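Local coordinates for protein CarG (Serratia, PDB 4O7J) that probably contributes to intrinsic resistance to carbapenem antibiotics and structurally resembles lysozyme inhibitors, at residues D22-A27 and L40-H45; I53-N58 and G122-E127; A73-Q78 and A94-E99; F102-V107 and Q137-S142. All blocks are in the same frame, centred on the assembly; numbering follows the deposited sequence.

Contact 1: D22-A27 and L40-H45. With NA (sodium ion), chain C.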
loop_
_atom_site.group_PDB
_atom_site.type_symbol
_atom_site.label_atom_id
_atom_site.label_comp_id
_atom_site.label_asym_id
_atom_site.label_seq_id
_atom_site.Cartn_x
_atom_site.Cartn_y
_atom_site.Cartn_z
ATOM N N ASP A 22 -7.457 14.046 -1.553
ATOM C CA ASP A 22 -6.581 12.892 -1.501
ATOM C C ASP A 22 -7.316 11.632 -1.141
ATOM O O ASP A 22 -8.540 11.677 -0.883
ATOM C CB ASP A 22 -5.552 13.224 -0.443
ATOM C CG ASP A 22 -5.024 14.628 -0.609
ATOM O OD1 ASP A 22 -4.563 14.965 -1.719
ATOM O OD2 ASP A 22 -5.091 15.430 0.347
ATOM N N TYR A 23 -6.615 10.495 -1.104
ATOM C CA TYR A 23 -7.286 9.235 -0.756
ATOM C C TYR A 23 -6.741 8.748 0.543
ATOM O O TYR A 23 -5.475 8.716 0.752
ATOM C CB TYR A 23 -6.987 8.108 -1.716
ATOM C CG TYR A 23 -7.370 8.262 -3.161
ATOM C CD1 TYR A 23 -8.421 9.030 -3.600
ATOM C CD2 TYR A 23 -6.632 7.515 -4.118
ATOM C CE1 TYR A 23 -8.761 9.079 -5.009
ATOM C CE2 TYR A 23 -6.943 7.571 -5.452
ATOM C CZ TYR A 23 -8.007 8.340 -5.894
ATOM O OH TYR A 23 -8.195 8.264 -7.252
ATOM N N VAL A 24 -7.649 8.376 1.437
ATOM C CA VAL A 24 -7.286 7.539 2.623
ATOM C C VAL A 24 -8.046 6.267 2.415
ATOM O O VAL A 24 -9.307 6.262 2.420
ATOM C CB VAL A 24 -7.706 8.192 3.930
ATOM C CG1 VAL A 24 -7.283 7.349 5.119
ATOM C CG2 VAL A 24 -7.151 9.582 3.976
ATOM N N VAL A 25 -7.333 5.169 2.236
ATOM C CA VAL A 25 -7.959 3.926 1.964
ATOM C C VAL A 25 -7.905 3.070 3.207
ATOM O O VAL A 25 -6.812 2.738 3.737
ATOM C CB VAL A 25 -7.314 3.183 0.763
ATOM C CG1 VAL A 25 -8.124 1.956 0.468
ATOM C CG2 VAL A 25 -7.283 4.095 -0.455
ATOM N N LEU A 26 -9.088 2.704 3.692
ATOM C CA LEU A 26 -9.212 1.777 4.805
ATOM C C LEU A 26 -9.501 0.393 4.267
ATOM O O LEU A 26 -10.528 0.174 3.574
ATOM C CB LEU A 26 -10.369 2.249 5.680
ATOM C CG LEU A 26 -10.731 1.346 6.861
ATOM C CD1 LEU A 26 -9.540 1.286 7.797
ATOM C CD2 LEU A 26 -12.063 1.801 7.517
ATOM N N ALA A 27 -8.680 -0.565 4.621
ATOM C CA ALA A 27 -8.782 -1.907 4.100
ATOM C C ALA A 27 -8.287 -2.868 5.139
ATOM O O ALA A 27 -7.838 -2.458 6.204
ATOM C CB ALA A 27 -7.957 -2.026 2.822
ATOM N N LEU A 40 -4.395 1.408 6.940
ATOM C CA LEU A 40 -4.649 2.676 6.247
ATOM C C LEU A 40 -3.526 2.926 5.200
ATOM O O LEU A 40 -2.327 2.853 5.538
ATOM C CB LEU A 40 -4.559 3.813 7.241
ATOM C CG LEU A 40 -5.576 3.720 8.353
ATOM C CD1 LEU A 40 -5.336 4.839 9.368
ATOM C CD2 LEU A 40 -6.986 3.853 7.813
ATOM N N THR A 41 -3.922 3.295 4.009
ATOM C CA THR A 41 -2.993 3.651 2.922
ATOM C C THR A 41 -3.375 5.080 2.442
ATOM O O THR A 41 -4.560 5.369 2.264
ATOM C CB THR A 41 -3.060 2.595 1.783
ATOM O OG1 THR A 41 -2.961 1.263 2.317
ATOM C CG2 THR A 41 -1.850 2.806 0.799
ATOM N N PHE A 42 -2.379 5.973 2.325
ATOM C CA PHE A 42 -2.538 7.397 2.004
ATOM C C PHE A 42 -1.995 7.726 0.635
ATOM O O PHE A 42 -0.888 7.405 0.305
ATOM C CB PHE A 42 -1.869 8.276 3.032
ATOM C CG PHE A 42 -2.435 8.140 4.445
ATOM C CD1 PHE A 42 -1.914 7.185 5.290
ATOM C CD2 PHE A 42 -3.435 8.962 4.877
ATOM C CE1 PHE A 42 -2.421 6.985 6.542
ATOM C CE2 PHE A 42 -3.948 8.817 6.157
ATOM C CZ PHE A 42 -3.464 7.795 6.967
ATOM N N PHE A 43 -2.815 8.409 -0.162
ATOM C CA PHE A 43 -2.424 8.843 -1.470
ATOM C C PHE A 43 -2.743 10.313 -1.621
ATOM O O PHE A 43 -3.944 10.665 -1.668
ATOM C CB PHE A 43 -3.158 8.069 -2.580
ATOM C CG PHE A 43 -2.974 6.587 -2.523
ATOM C CD1 PHE A 43 -3.803 5.819 -1.769
ATOM C CD2 PHE A 43 -2.050 5.944 -3.350
ATOM C CE1 PHE A 43 -3.670 4.477 -1.745
ATOM C CE2 PHE A 43 -1.887 4.573 -3.298
ATOM C CZ PHE A 43 -2.678 3.833 -2.465
ATOM N N ILE A 44 -1.714 11.105 -1.913
ATOM C CA ILE A 44 -1.827 12.569 -2.021
ATOM C C ILE A 44 -1.999 12.969 -3.502
ATOM O O ILE A 44 -1.261 12.488 -4.390
ATOM C CB ILE A 44 -0.624 13.269 -1.496
ATOM C CG1 ILE A 44 -0.455 12.986 0.007
ATOM C CG2 ILE A 44 -0.750 14.776 -1.753
ATOM C CD1 ILE A 44 -1.664 13.351 0.861
ATOM N N HIS A 45 -3.008 13.731 -3.747
ATOM C CA HIS A 45 -3.350 14.093 -5.125
ATOM C C HIS A 45 -2.354 15.207 -5.564
ATOM O O HIS A 45 -2.225 16.224 -4.889
ATOM C CB HIS A 45 -4.780 14.576 -5.106
ATOM C CG HIS A 45 -5.387 14.834 -6.452
ATOM N ND1 HIS A 45 -6.747 15.015 -6.617
ATOM C CD2 HIS A 45 -4.848 14.931 -7.690
ATOM C CE1 HIS A 45 -7.020 15.196 -7.898
ATOM N NE2 HIS A 45 -5.884 15.169 -8.568
HETATM NA NA NA C . -4.709 17.395 -0.977
HETATM O O HOH W 1 -5.285 0.289 3.266
HETATM O O HOH W 2 -3.164 17.365 -2.578
#
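Tyr23 to Leu26 pair antiparallel with Leu40 to Phe43 as the two arms of a beta hairpin in the five-stranded sheet, their axes 166° apart, and one end of the hairpin runs into a sodium site. Tyr23 with Phe43 and Val25 with Thr41 form the hydrogen-bonded pairs, each closed by two backbone bonds; the pairs Val24 with Phe42 and Leu26 with Leu40 are non-hydrogen-bonded. On the face of Val24 and Phe42 the side chains lie alongside each other and point the same way, both methyls of Val24 meeting the CD2 and CE2 side of the phenyl ring. Farther along, Leu26 CD1 touches Leu40 CD2 at 3.6 Å. The other face carries Tyr23, Val25 and Phe43: Phe43 CB lies 3.8 Å from Tyr23 CD2, while Phe43 CE1 reaches Val25 CG2. The second subunit packs on this face, and Tyr23 OH bonds to its Val10 N. Within the chain Thr41 OG1 pairs with Thr63 OG1, and a water also joins Thr41 OG1 to Val25 O.

Asp22 closes the metal loop, whose other ligands are Asp14, Asn16, Asp18, the Leu20 carbonyl and a water that donates to His45 O, a spacing of residues that recalls EF-hand-like calcium loops. With CG beside its backbone N (chi1 -46°), the carboxylate chelates sodium through OD1 at 2.5 Å and OD2 at 2.4 Å. The neighbouring strand probably orients this ligand: Asp22 OD1, on its anti side, also accepts His45 N at 2.8 Å in a bond of 171°.

Contact 2: I53-N58 and G122-E127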
loop_
_atom_site.group_PDB
_atom_site.type_symbol
_atom_site.label_atom_id
_atom_site.label_comp_id
_atom_site.label_asym_id
_atom_site.label_seq_id
_atom_site.Cartn_x
_atom_site.Cartn_y
_atom_site.Cartn_z
ATOM N N ILE A 53 1.882 8.065 -3.268
ATOM C CA ILE A 53 1.649 7.171 -2.135
ATOM C C ILE A 53 2.604 7.552 -0.999
ATOM O O ILE A 53 3.809 7.672 -1.192
ATOM C CB ILE A 53 1.702 5.675 -2.567
ATOM C CG1 ILE A 53 1.289 4.753 -1.388
ATOM C CG2 ILE A 53 3.089 5.269 -3.064
ATOM C CD1 ILE A 53 1.204 3.266 -1.729
ATOM N N MET A 54 2.072 7.797 0.189
ATOM C CA MET A 54 2.846 8.153 1.317
ATOM C C MET A 54 3.481 6.906 1.991
ATOM O O MET A 54 2.820 5.914 2.195
ATOM C CB MET A 54 1.999 8.918 2.358
ATOM C CG MET A 54 1.458 10.220 1.852
ATOM S SD MET A 54 0.508 11.059 3.141
ATOM C CE MET A 54 1.840 11.557 4.235
ATOM N N PRO A 55 4.806 6.974 2.308
ATOM C CA PRO A 55 5.441 5.941 3.122
ATOM C C PRO A 55 4.964 5.891 4.574
ATOM O O PRO A 55 4.381 6.886 5.113
ATOM C CB PRO A 55 6.960 6.298 3.027
ATOM C CG PRO A 55 6.982 7.773 2.854
ATOM C CD PRO A 55 5.718 8.110 2.048
ATOM N N VAL A 56 5.156 4.731 5.163
ATOM C CA VAL A 56 4.989 4.560 6.599
ATOM C C VAL A 56 6.309 5.119 7.185
ATOM O O VAL A 56 7.405 4.754 6.731
ATOM C CB VAL A 56 4.789 3.098 6.994
ATOM C CG1 VAL A 56 4.820 2.934 8.509
ATOM C CG2 VAL A 56 3.435 2.599 6.431
ATOM N N THR A 57 6.214 5.948 8.224
ATOM C CA THR A 57 7.396 6.604 8.777
ATOM C C THR A 57 8.316 5.604 9.438
ATOM O O THR A 57 7.857 4.708 10.125
ATOM C CB THR A 57 6.960 7.656 9.804
ATOM O OG1 THR A 57 5.897 8.366 9.214
ATOM C CG2 THR A 57 8.063 8.628 10.109
ATOM N N ASN A 58 9.612 5.762 9.153
ATOM C CA ASN A 58 10.674 4.920 9.694
ATOM C C ASN A 58 10.471 3.436 9.332
ATOM O O ASN A 58 10.602 2.567 10.183
ATOM C CB ASN A 58 10.778 5.121 11.238
ATOM C CG ASN A 58 10.986 6.605 11.646
ATOM O OD1 ASN A 58 11.704 7.362 10.981
ATOM N ND2 ASN A 58 10.378 7.009 12.763
ATOM N N GLY A 122 16.298 12.661 -2.257
ATOM C CA GLY A 122 15.973 11.327 -1.794
ATOM C C GLY A 122 15.059 11.303 -0.574
ATOM O O GLY A 122 14.908 10.258 -0.005
ATOM N N VAL A 123 14.476 12.440 -0.154
ATOM C CA VAL A 123 13.567 12.491 1.023
ATOM C C VAL A 123 12.106 12.399 0.480
ATOM O O VAL A 123 11.785 12.975 -0.563
ATOM C CB VAL A 123 13.797 13.797 1.812
ATOM C CG1 VAL A 123 12.791 14.004 2.942
ATOM C CG2 VAL A 123 15.222 13.829 2.361
ATOM N N PRO A 124 11.214 11.674 1.176
ATOM C CA PRO A 124 9.825 11.621 0.649
ATOM C C PRO A 124 9.234 13.017 0.536
ATOM O O PRO A 124 9.344 13.824 1.462
ATOM C CB PRO A 124 9.081 10.803 1.693
ATOM C CG PRO A 124 10.158 10.038 2.409
ATOM C CD PRO A 124 11.363 10.916 2.429
ATOM N N LEU A 125 8.637 13.292 -0.629
ATOM C CA LEU A 125 7.992 14.539 -0.885
ATOM C C LEU A 125 6.860 14.769 0.126
ATOM O O LEU A 125 6.722 15.885 0.699
ATOM C CB LEU A 125 7.400 14.529 -2.273
ATOM C CG LEU A 125 6.588 15.746 -2.658
ATOM C CD1 LEU A 125 7.412 17.003 -2.459
ATOM C CD2 LEU A 125 6.120 15.576 -4.081
ATOM N N TYR A 126 6.078 13.703 0.358
ATOM C CA TYR A 126 4.946 13.747 1.323
ATOM C C TYR A 126 5.111 12.662 2.352
ATOM O O TYR A 126 5.245 11.456 2.010
ATOM C CB TYR A 126 3.610 13.525 0.625
ATOM C CG TYR A 126 3.326 14.483 -0.498
ATOM C CD1 TYR A 126 3.196 15.852 -0.285
ATOM C CD2 TYR A 126 3.182 14.021 -1.768
ATOM C CE1 TYR A 126 2.898 16.719 -1.319
ATOM C CE2 TYR A 126 2.969 14.880 -2.811
ATOM C CZ TYR A 126 2.817 16.230 -2.579
ATOM O OH TYR A 126 2.532 17.061 -3.613
ATOM N N GLU A 127 5.145 13.060 3.634
ATOM C CA GLU A 127 5.294 12.090 4.732
ATOM C C GLU A 127 4.529 12.503 6.002
ATOM O O GLU A 127 4.150 13.646 6.158
ATOM C CB GLU A 127 6.780 11.843 5.083
ATOM C CG GLU A 127 7.315 13.011 5.859
ATOM C CD GLU A 127 8.846 13.075 5.999
ATOM O OE1 GLU A 127 9.574 12.193 5.473
ATOM O OE2 GLU A 127 9.272 14.075 6.637
#
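The backbones of Met54 and Glu127 approach to 5.8 Å between their CA atoms without a hydrogen bond between the segments, and apolar side chains packing on each other and on backbone make this contact between a loop and the start of a strand. Met54 reaches across with its whole chain. It is extended at chi2 and then bends at chi3 (71°), which swings the terminal methyl against the backbone of Glu127, with Met54 CE 3.4 Å from Glu127 C. Nearer its root, Met54 CG lies 4.1 Å from Tyr126 CB, the two side chains crossing at about a right angle. Pro55 adds a second point of contact: Pro55 CD rests 3.4 Å from Tyr126 O, and Pro55 CG is 3.9 Å from Pro124 CB, one pyrrolidine set obliquely against the other. The Tyr126 ring itself leads away from Met54, with Leu125 CG over the centre of one of its faces.

Around this meeting, Met54 is wedged between the two sheets, touching Phe42 and Ile44 of strand 37-45 on one and Phe114 of strand 107-116 on the other. Thr57 OG1 bonds to Trp128 O of strand 126-135, and Phe29 of the second subunit packs against both prolines.

Contact 3: A73-Q78 and A94-E99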
loop_
_atom_site.group_PDB
_atom_site.type_symbol
_atom_site.label_atom_id
_atom_site.label_comp_id
_atom_site.label_asym_id
_atom_site.label_seq_id
_atom_site.Cartn_x
_atom_site.Cartn_y
_atom_site.Cartn_z
ATOM N N ALA A 73 -5.686 -13.336 19.504
ATOM C CA ALA A 73 -5.830 -12.312 20.514
ATOM C C ALA A 73 -6.968 -11.327 20.212
ATOM O O ALA A 73 -7.129 -10.894 19.115
ATOM C CB ALA A 73 -4.515 -11.592 20.735
ATOM N N ASP A 74 -7.750 -11.020 21.225
ATOM C CA ASP A 74 -8.851 -10.084 21.112
ATOM C C ASP A 74 -8.446 -8.687 21.660
ATOM O O ASP A 74 -9.196 -8.004 22.278
ATOM C CB ASP A 74 -10.097 -10.690 21.767
ATOM C CG ASP A 74 -10.369 -12.127 21.271
ATOM O OD1 ASP A 74 -10.202 -12.398 20.085
ATOM O OD2 ASP A 74 -10.722 -13.001 22.072
ATOM N N PHE A 75 -7.223 -8.303 21.380
ATOM C CA PHE A 75 -6.790 -6.962 21.652
ATOM C C PHE A 75 -5.684 -6.573 20.720
ATOM O O PHE A 75 -5.084 -7.413 20.177
ATOM C CB PHE A 75 -6.351 -6.847 23.100
ATOM C CG PHE A 75 -5.184 -7.699 23.462
ATOM C CD1 PHE A 75 -5.351 -8.990 23.914
ATOM C CD2 PHE A 75 -3.904 -7.200 23.380
ATOM C CE1 PHE A 75 -4.278 -9.742 24.261
ATOM C CE2 PHE A 75 -2.835 -7.975 23.704
ATOM C CZ PHE A 75 -3.027 -9.252 24.131
ATOM N N LEU A 76 -5.478 -5.279 20.552
ATOM C CA LEU A 76 -4.445 -4.772 19.708
ATOM C C LEU A 76 -3.218 -4.433 20.571
ATOM O O LEU A 76 -3.325 -3.798 21.643
ATOM C CB LEU A 76 -4.944 -3.526 19.029
ATOM C CG LEU A 76 -6.097 -3.792 18.026
ATOM C CD1 LEU A 76 -6.570 -2.495 17.442
ATOM C CD2 LEU A 76 -5.645 -4.723 16.940
ATOM N N VAL A 77 -2.078 -4.693 19.990
ATOM C CA VAL A 77 -0.795 -4.189 20.452
ATOM C C VAL A 77 -0.390 -2.852 19.755
ATOM O O VAL A 77 0.348 -2.076 20.312
ATOM C CB VAL A 77 0.302 -5.257 20.390
ATOM C CG1 VAL A 77 -0.030 -6.428 21.341
ATOM C CG2 VAL A 77 0.438 -5.790 19.001
ATOM N N GLN A 78 -0.862 -2.606 18.538
ATOM C CA GLN A 78 -0.597 -1.399 17.845
ATOM C C GLN A 78 -1.820 -1.044 17.003
ATOM O O GLN A 78 -2.440 -1.932 16.387
ATOM C CB GLN A 78 0.661 -1.554 16.972
ATOM C CG GLN A 78 1.139 -0.313 16.251
ATOM C CD GLN A 78 2.666 -0.355 15.954
ATOM O OE1 GLN A 78 3.436 -0.993 16.657
ATOM N NE2 GLN A 78 3.086 0.344 14.959
ATOM N N ALA A 94 -1.131 4.296 18.356
ATOM C CA ALA A 94 -1.111 3.813 19.748
ATOM C C ALA A 94 -0.335 2.506 19.788
ATOM O O ALA A 94 -0.648 1.536 19.013
ATOM C CB ALA A 94 -2.498 3.584 20.199
ATOM N N ARG A 95 0.628 2.369 20.701
ATOM C CA ARG A 95 1.399 1.149 20.770
ATOM C C ARG A 95 1.580 0.761 22.247
ATOM O O ARG A 95 1.959 1.604 23.036
ATOM C CB ARG A 95 2.795 1.363 20.117
ATOM C CG ARG A 95 3.669 0.105 20.101
ATOM C CD ARG A 95 4.916 0.197 19.233
ATOM N NE ARG A 95 5.845 1.133 19.846
ATOM C CZ ARG A 95 6.687 0.856 20.859
ATOM N NH1 ARG A 95 6.803 -0.359 21.385
ATOM N NH2 ARG A 95 7.437 1.831 21.343
ATOM N N LYS A 96 1.358 -0.512 22.568
ATOM C CA LYS A 96 1.772 -1.117 23.874
ATOM C C LYS A 96 3.258 -1.190 23.934
ATOM O O LYS A 96 3.915 -1.763 23.030
ATOM C CB LYS A 96 1.122 -2.462 24.072
ATOM C CG LYS A 96 -0.399 -2.387 24.089
ATOM C CD LYS A 96 -1.086 -3.637 24.553
ATOM C CE LYS A 96 -0.814 -3.900 26.023
ATOM N NZ LYS A 96 -1.427 -5.125 26.442
ATOM N N THR A 97 3.860 -0.582 24.957
ATOM C CA THR A 97 5.325 -0.428 24.989
ATOM C C THR A 97 6.103 -1.473 25.817
ATOM O O THR A 97 7.297 -1.590 25.671
ATOM C CB THR A 97 5.725 0.986 25.455
ATOM O OG1 THR A 97 5.213 1.197 26.744
ATOM C CG2 THR A 97 5.135 2.070 24.499
ATOM N N GLU A 98 5.422 -2.223 26.675
ATOM C CA GLU A 98 6.136 -3.086 27.620
ATOM C C GLU A 98 6.551 -4.350 26.885
ATOM O O GLU A 98 5.946 -4.686 25.907
ATOM C CB GLU A 98 5.269 -3.411 28.806
ATOM C CG GLU A 98 4.681 -2.149 29.492
ATOM C CD GLU A 98 4.354 -2.344 30.957
ATOM O OE1 GLU A 98 4.958 -3.324 31.513
ATOM O OE2 GLU A 98 3.538 -1.516 31.548
ATOM N N GLU A 99 7.560 -5.052 27.371
ATOM C CA GLU A 99 7.915 -6.382 26.774
ATOM C C GLU A 99 6.746 -7.364 26.909
ATOM O O GLU A 99 6.408 -8.135 26.004
ATOM C CB GLU A 99 9.169 -6.915 27.473
ATOM C CG GLU A 99 9.694 -8.273 26.932
ATOM C CD GLU A 99 8.799 -9.474 27.262
ATOM O OE1 GLU A 99 8.338 -9.536 28.437
ATOM O OE2 GLU A 99 8.487 -10.333 26.344
#
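Lys96 and Val77 form the close side of this contact, where strand 88-96 ends against the chain entering strand 78-85. Lys96 N donates to Val77 O at 2.9 Å, and the same carbonyl receives a CA-H...O approach from Arg95 CA. One residue on, Gln78 CA comes within 3.2 Å of Ala94 O, and the CA atoms of Gln78 and Arg95, a non-hydrogen-bonded pair, are 4.4 Å apart. The Lys96 chain then runs inward along the backbone: its CD passes 3.7 Å from Leu76 O, and a bend at chi3 (67°) directs the buried ammonium towards Phe75, with Lys96 NZ 4.2 Å from Phe75 CE2. Three main-chain carbonyls, those of Leu101, Asp103 and Gln141, accept bonds from that nitrogen, which anchors two loops to the strand end.

On the solvent side no hydrogen bond joins the side chains across the segments. Gln78 and Arg95 project from the same face and have one close point, where Gln78 OE1 sits 3.2 Å from the aliphatic Arg95 CD, while the amide and guanidinium planes stand 62° apart. Thr97 CG2 covers one face of the Arg95 guanidinium near the rim.

Two residues, Val77 and Gln78, face the one residue Tyr67, each joined to it by backbone bonding: a classic beta bulge where strand 78-85 begins.

Contact 4: F102-V107 and Q137-S142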
loop_
_atom_site.group_PDB
_atom_site.type_symbol
_atom_site.label_atom_id
_atom_site.label_comp_id
_atom_site.label_asym_id
_atom_site.label_seq_id
_atom_site.Cartn_x
_atom_site.Cartn_y
_atom_site.Cartn_z
ATOM N N PHE A 102 1.034 -9.018 26.640
ATOM C CA PHE A 102 -0.228 -9.648 26.976
ATOM C C PHE A 102 -0.948 -8.948 28.132
ATOM O O PHE A 102 -2.179 -8.952 28.208
ATOM C CB PHE A 102 0.006 -11.097 27.323
ATOM C CG PHE A 102 -1.245 -11.880 27.628
ATOM C CD1 PHE A 102 -2.033 -12.385 26.590
ATOM C CD2 PHE A 102 -1.660 -12.053 28.936
ATOM C CE1 PHE A 102 -3.207 -13.068 26.856
ATOM C CE2 PHE A 102 -2.850 -12.749 29.204
ATOM C CZ PHE A 102 -3.577 -13.284 28.164
ATOM N N ASP A 103 -0.215 -8.419 29.074
ATOM C CA ASP A 103 -0.889 -7.885 30.251
ATOM C C ASP A 103 -1.276 -6.425 29.975
ATOM O O ASP A 103 -0.769 -5.776 29.021
ATOM C CB ASP A 103 -0.020 -7.963 31.494
ATOM C CG ASP A 103 0.024 -9.422 32.085
ATOM O OD1 ASP A 103 -1.074 -9.998 32.392
ATOM O OD2 ASP A 103 1.160 -9.932 32.209
ATOM N N VAL A 104 -2.135 -5.933 30.849
ATOM C CA VAL A 104 -2.552 -4.520 30.834
ATOM C C VAL A 104 -1.300 -3.777 31.082
ATOM O O VAL A 104 -0.521 -4.162 31.938
ATOM C CB VAL A 104 -3.570 -4.240 31.926
ATOM C CG1 VAL A 104 -3.763 -2.728 32.163
ATOM C CG2 VAL A 104 -4.852 -4.941 31.617
ATOM N N GLY A 105 -1.059 -2.728 30.331
ATOM C CA GLY A 105 0.247 -2.053 30.397
ATOM C C GLY A 105 0.269 -0.667 29.740
ATOM O O GLY A 105 -0.754 -0.178 29.254
ATOM N N LYS A 106 1.444 -0.074 29.727
ATOM C CA LYS A 106 1.601 1.273 29.200
ATOM C C LYS A 106 1.443 1.333 27.695
ATOM O O LYS A 106 1.733 0.365 26.985
ATOM C CB LYS A 106 2.989 1.879 29.525
ATOM C CG LYS A 106 3.171 2.279 30.975
ATOM C CD LYS A 106 4.532 2.988 31.077
ATOM C CE LYS A 106 4.984 3.099 32.508
ATOM N NZ LYS A 106 4.227 4.159 33.209
ATOM N N VAL A 107 0.877 2.430 27.234
ATOM C CA VAL A 107 0.609 2.621 25.838
ATOM C C VAL A 107 1.195 3.977 25.509
ATOM O O VAL A 107 0.940 4.949 26.266
ATOM C CB VAL A 107 -0.923 2.601 25.470
ATOM C CG1 VAL A 107 -1.093 2.952 23.996
ATOM C CG2 VAL A 107 -1.597 1.298 25.803
ATOM N N GLN A 137 -1.816 8.076 30.257
ATOM C CA GLN A 137 -1.823 8.166 31.715
ATOM C C GLN A 137 -2.483 7.001 32.422
ATOM O O GLN A 137 -2.390 6.884 33.596
ATOM C CB GLN A 137 -2.365 9.562 32.107
ATOM C CG GLN A 137 -1.309 10.572 31.669
ATOM C CD GLN A 137 -1.718 12.020 31.969
ATOM O OE1 GLN A 137 -1.897 12.379 33.116
ATOM N NE2 GLN A 137 -1.877 12.819 30.931
ATOM N N ARG A 138 -3.143 6.112 31.688
ATOM C CA ARG A 138 -3.674 4.916 32.210
ATOM C C ARG A 138 -3.042 3.761 31.432
ATOM O O ARG A 138 -2.566 3.946 30.304
ATOM C CB ARG A 138 -5.174 5.002 31.962
ATOM C CG ARG A 138 -5.991 3.935 32.574
ATOM C CD ARG A 138 -7.476 4.258 32.430
ATOM N NE ARG A 138 -8.211 3.501 33.436
ATOM C CZ ARG A 138 -8.297 3.848 34.723
ATOM N NH1 ARG A 138 -7.713 4.958 35.176
ATOM N NH2 ARG A 138 -8.979 3.076 35.565
ATOM N N SER A 139 -2.990 2.610 32.084
ATOM C CA SER A 139 -2.562 1.377 31.456
ATOM C C SER A 139 -3.801 0.626 30.896
ATOM O O SER A 139 -4.920 0.752 31.432
ATOM C CB SER A 139 -1.786 0.546 32.458
ATOM O OG SER A 139 -2.680 0.123 33.467
ATOM N N TYR A 140 -3.619 -0.068 29.766
ATOM C CA TYR A 140 -4.744 -0.625 28.987
ATOM C C TYR A 140 -4.392 -2.009 28.483
ATOM O O TYR A 140 -3.229 -2.303 28.230
ATOM C CB TYR A 140 -5.059 0.242 27.737
ATOM C CG TYR A 140 -5.532 1.653 28.028
ATOM C CD1 TYR A 140 -6.837 1.896 28.450
ATOM C CD2 TYR A 140 -4.674 2.711 27.933
ATOM C CE1 TYR A 140 -7.307 3.202 28.695
ATOM C CE2 TYR A 140 -5.117 4.002 28.163
ATOM C CZ TYR A 140 -6.418 4.234 28.573
ATOM O OH TYR A 140 -6.804 5.515 28.807
ATOM N N GLN A 141 -5.406 -2.807 28.268
ATOM C CA GLN A 141 -5.271 -4.092 27.644
ATOM C C GLN A 141 -5.029 -3.953 26.099
ATOM O O GLN A 141 -4.228 -4.701 25.575
ATOM C CB GLN A 141 -6.505 -4.929 27.862
ATOM C CG GLN A 141 -6.464 -6.321 27.245
ATOM C CD GLN A 141 -5.390 -7.173 27.834
ATOM O OE1 GLN A 141 -5.451 -7.442 29.025
ATOM N NE2 GLN A 141 -4.381 -7.630 27.010
ATOM N N SER A 142 -5.761 -3.067 25.448
ATOM C CA SER A 142 -5.700 -2.934 23.997
ATOM C C SER A 142 -5.290 -1.526 23.663
ATOM O O SER A 142 -5.703 -0.543 24.334
ATOM C CB SER A 142 -7.092 -3.282 23.386
ATOM O OG SER A 142 -7.006 -3.368 21.968
HETATM O O HOH W 3 -4.127 -9.587 30.236
HETATM O O HOH W 4 0.037 4.042 29.472
#
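Phe102 O is gripped twice, by Gln141 NE2 at 2.8 Å and by a water that donates at 2.9 Å. The amide bond is fairly straight (168° at the hydrogen), yet NE2 comes from above the carbonyl plane and not along a lone pair, whereas Phe102 O lies almost in the plane of the Gln141 amide. That water gives its other proton to Gln141 OE1 at 2.8 Å, so both ends of the amide are held and its rotation is fixed. A bend at chi2 (63°) in Gln141 carries the amide over to the loop, and Val104 CG2 lies well out of the amide plane, 3.7 Å from Gln141 OE1.

Next to this clasp the two loops form a single antiparallel bridge, with Gly105 and Tyr140 as the hydrogen-bonded pair. Tyr140 N donates to Gly105 O at 2.9 Å, and Gly105 N returns a longer bond to Tyr140 O at 3.1 Å. Val104 CG1 leans on Ser139 OG at 3.3 Å. Deeper in, Val107 CG2 meets the edge of the Tyr140 ring at CD2, 4.0 Å away, the two side chains crossing at about a right angle; the Tyr140 hydroxyl bonds to Glu149. A second water accepts from Val107 N and donates to Arg138 O, continuing the link between the loops beyond the bridge.

The bridge thus joins the loop leading into strand 107-116 to the loop that leaves strand 126-135 for helix 152-155, and Val107 also packs on Ala146 in the loop before that helix.

How the contacts relate
Contacts 1 and 2 are buried and adjoin: Phe42 O of contact 1 receives Met54 N of contact 2 at 3.0 Å, and both touch the second subunit. Contact 1 is regular hairpin pairing ending in a metal site, whereas contact 2 has no hydrogen bond between its segments and brings the two sheets together through carbon. Contacts 3 and 4 form the other pair, across the chain's centre from contact 1 and partly open to solvent; no second subunit reaches them. Both are irregular, with one or two backbone bonds and side-chain-to-carbonyl bonds from Lys96 and Gln141 in place of a ladder, and Leu76 N of contact 3 bonds to Ser142 OG of contact 4 at 2.8 Å.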